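Putative transcriptional regulator (Bacillus cytotoxicus NVH 391-98, PDB 3K4H) probably regulates transcription as a LacI-family protein, binding a glucose-containing glycan in its ligand pocket. Local coordinates at residues Phe227-Leu232 / Leu279-Cys284. Sequence-based numbering, arbitrary orientation.
Sequences FNNALL and LKRQTC. With GLC (alpha-D-glucopyranose), chain C.
Asn229 reaches across to Arg281 and Leu279 beside the mixed sheet of the periplasmic-binding-protein-like fold, where the loop after strand 223-227 faces the chain leaving the antiparallel edge strand 277-279, with strand 241-244 between them. A chi1 of -161° carries the Asn229 amide towards the far segment, although the two backbones stay 8.4 Å apart between the CA atoms of Asn229 and Leu279. Arg281 NH1 donates a hydrogen bond of 2.9 Å to Asn229 OD1. The oxygen sits at the guanidinium edge, close to its plane, but the amide is turned 62° from that plane. The donor stands well above the carbonyl plane, and the N-H...O angle is only 137°. The Arg281 chain, bent at chi2 and chi3, is also tied by NE to Leu240 O and by NH1 to Ser233 OG, which limits rotation of the group. Neighbouring Asn228 belongs to the glycan pocket, its side chain lying against the glucose, so this surface contact joins the loop carrying a pocket residue to the end of strand 277-279 and the loop after it. Asn229 ND2 bonds to Asp244 OD2, while Leu279 CD1 lies 3.6 Å above one Arg281 guanidinium face, towards its rim, and 3.7 Å from Asn229 ND2.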
loop_
_atom_site.group_PDB
_atom_site.type_symbol
_atom_site.label_atom_id
_atom_site.label_comp_id
_atom_site.label_asym_id
_atom_site.label_seq_id
_atom_site.Cartn_x
_atom_site.Cartn_y
_atom_site.Cartn_z
ATOM N N PHE A 227 18.695 -1.517 0.274
ATOM C CA PHE A 227 17.476 -2.277 0.233
ATOM C C PHE A 227 17.694 -3.702 -0.158
ATOM O O PHE A 227 18.575 -4.002 -0.855
ATOM C CB PHE A 227 16.577 -1.711 -0.823
ATOM C CG PHE A 227 15.640 -0.709 -0.344
ATOM C CD1 PHE A 227 14.390 -1.036 -0.019
ATOM C CD2 PHE A 227 15.979 0.584 -0.295
ATOM C CE1 PHE A 227 13.540 -0.095 0.400
ATOM C CE2 PHE A 227 15.118 1.500 0.129
ATOM C CZ PHE A 227 13.913 1.162 0.471
ATOM N N ASN A 228 16.817 -4.568 0.284
ATOM C CA ASN A 228 16.777 -5.975 -0.053
ATOM C C ASN A 228 17.445 -7.044 0.778
ATOM O O ASN A 228 17.123 -8.158 0.625
ATOM C CB ASN A 228 17.517 -6.105 -1.357
ATOM C CG ASN A 228 16.727 -5.712 -2.550
ATOM O OD1 ASN A 228 17.207 -5.813 -3.646
ATOM N ND2 ASN A 228 15.533 -5.271 -2.357
ATOM N N ASN A 229 18.241 -6.755 1.762
ATOM C CA ASN A 229 18.695 -7.833 2.592
ATOM C C ASN A 229 19.397 -9.017 1.993
ATOM O O ASN A 229 19.154 -10.120 2.360
ATOM C CB ASN A 229 17.582 -8.306 3.458
ATOM C CG ASN A 229 18.060 -9.061 4.618
ATOM O OD1 ASN A 229 19.221 -9.290 4.773
ATOM N ND2 ASN A 229 17.164 -9.467 5.436
ATOM N N ALA A 230 20.281 -8.788 1.072
ATOM C CA ALA A 230 21.030 -9.853 0.489
ATOM C C ALA A 230 21.913 -10.473 1.492
ATOM O O ALA A 230 22.432 -9.841 2.343
ATOM C CB ALA A 230 21.848 -9.352 -0.564
ATOM N N LEU A 231 22.133 -11.744 1.358
ATOM C CA LEU A 231 22.902 -12.447 2.321
ATOM C C LEU A 231 24.206 -11.769 2.409
ATOM O O LEU A 231 24.839 -11.777 3.404
ATOM C CB LEU A 231 23.132 -13.838 1.818
ATOM C CG LEU A 231 24.124 -14.651 2.605
ATOM C CD1 LEU A 231 23.417 -15.226 3.756
ATOM C CD2 LEU A 231 24.670 -15.732 1.776
ATOM N N LEU A 232 24.645 -11.212 1.328
ATOM C CA LEU A 232 25.931 -10.525 1.326
ATOM C C LEU A 232 25.937 -9.300 2.238
ATOM O O LEU A 232 26.967 -8.936 2.798
ATOM C CB LEU A 232 26.313 -10.121 -0.097
ATOM C CG LEU A 232 26.716 -11.204 -1.106
ATOM C CD1 LEU A 232 26.314 -10.826 -2.560
ATOM C CD2 LEU A 232 28.205 -11.500 -0.983
ATOM N N LEU A 279 16.281 -2.938 8.730
ATOM C CA LEU A 279 17.184 -3.535 9.661
ATOM C C LEU A 279 18.339 -2.662 9.818
ATOM O O LEU A 279 19.079 -2.516 8.913
ATOM C CB LEU A 279 17.770 -4.782 9.094
ATOM C CG LEU A 279 16.792 -5.764 8.561
ATOM C CD1 LEU A 279 17.534 -6.845 8.002
ATOM C CD2 LEU A 279 16.014 -6.215 9.677
ATOM N N LYS A 280 18.542 -2.110 10.990
ATOM C CA LYS A 280 19.669 -1.264 11.164
ATOM C C LYS A 280 20.771 -2.107 11.653
ATOM O O LYS A 280 20.685 -2.681 12.684
ATOM C CB LYS A 280 19.346 -0.216 12.176
ATOM C CG LYS A 280 17.913 -0.034 12.352
ATOM C CD LYS A 280 17.573 1.343 12.744
ATOM C CE LYS A 280 16.121 1.430 12.933
ATOM N NZ LYS A 280 15.693 2.756 13.267
ATOM N N ARG A 281 21.804 -2.235 10.857
ATOM C CA ARG A 281 22.915 -2.993 11.293
ATOM C C ARG A 281 24.014 -2.059 11.695
ATOM O O ARG A 281 23.898 -1.359 12.644
ATOM C CB ARG A 281 23.366 -3.947 10.200
ATOM C CG ARG A 281 22.257 -4.758 9.573
ATOM C CD ARG A 281 22.655 -6.181 9.210
ATOM N NE ARG A 281 22.220 -6.599 7.887
ATOM C CZ ARG A 281 21.423 -7.617 7.652
ATOM N NH1 ARG A 281 21.092 -7.918 6.435
ATOM N NH2 ARG A 281 20.955 -8.329 8.624
ATOM N N GLN A 282 25.109 -2.091 10.978
ATOM C CA GLN A 282 26.237 -1.242 11.273
ATOM C C GLN A 282 26.694 -0.069 10.433
ATOM O O GLN A 282 27.750 0.409 10.633
ATOM C CB GLN A 282 27.365 -2.115 11.711
ATOM C CG GLN A 282 26.975 -2.710 13.000
ATOM C CD GLN A 282 27.345 -4.114 13.132
ATOM O OE1 GLN A 282 28.504 -4.433 13.163
ATOM N NE2 GLN A 282 26.362 -4.979 13.241
ATOM N N THR A 283 25.939 0.370 9.463
ATOM C CA THR A 283 26.428 1.384 8.565
ATOM C C THR A 283 25.890 2.734 8.802
ATOM O O THR A 283 26.003 3.567 7.983
ATOM C CB THR A 283 26.161 1.046 7.150
ATOM O OG1 THR A 283 24.875 0.472 7.041
ATOM C CG2 THR A 283 27.116 0.062 6.704
ATOM N N CYS A 284 25.275 2.942 9.934
ATOM C CA CYS A 284 24.737 4.240 10.256
ATOM C C CYS A 284 25.188 4.809 11.582
ATOM O O CYS A 284 25.239 4.123 12.556
ATOM C CB CYS A 284 23.239 4.178 10.189
ATOM S SG CYS A 284 22.737 4.122 8.592
HETATM C C1 GLC C . 16.573 -5.342 -7.656
HETATM C C2 GLC C . 15.799 -5.940 -8.819
HETATM C C3 GLC C . 14.452 -5.264 -8.938
HETATM C C4 GLC C . 13.732 -5.537 -7.630
HETATM C C5 GLC C . 14.456 -4.794 -6.506
HETATM C C6 GLC C . 13.808 -5.120 -5.147
HETATM O O1 GLC C . 17.074 -4.088 -8.040
HETATM O O2 GLC C . 16.519 -5.738 -10.010
HETATM O O3 GLC C . 13.763 -5.761 -10.069
HETATM O O4 GLC C . 12.384 -5.126 -7.675
HETATM O O5 GLC C . 15.823 -5.159 -6.463
HETATM O O6 GLC C . 13.943 -4.070 -4.216
#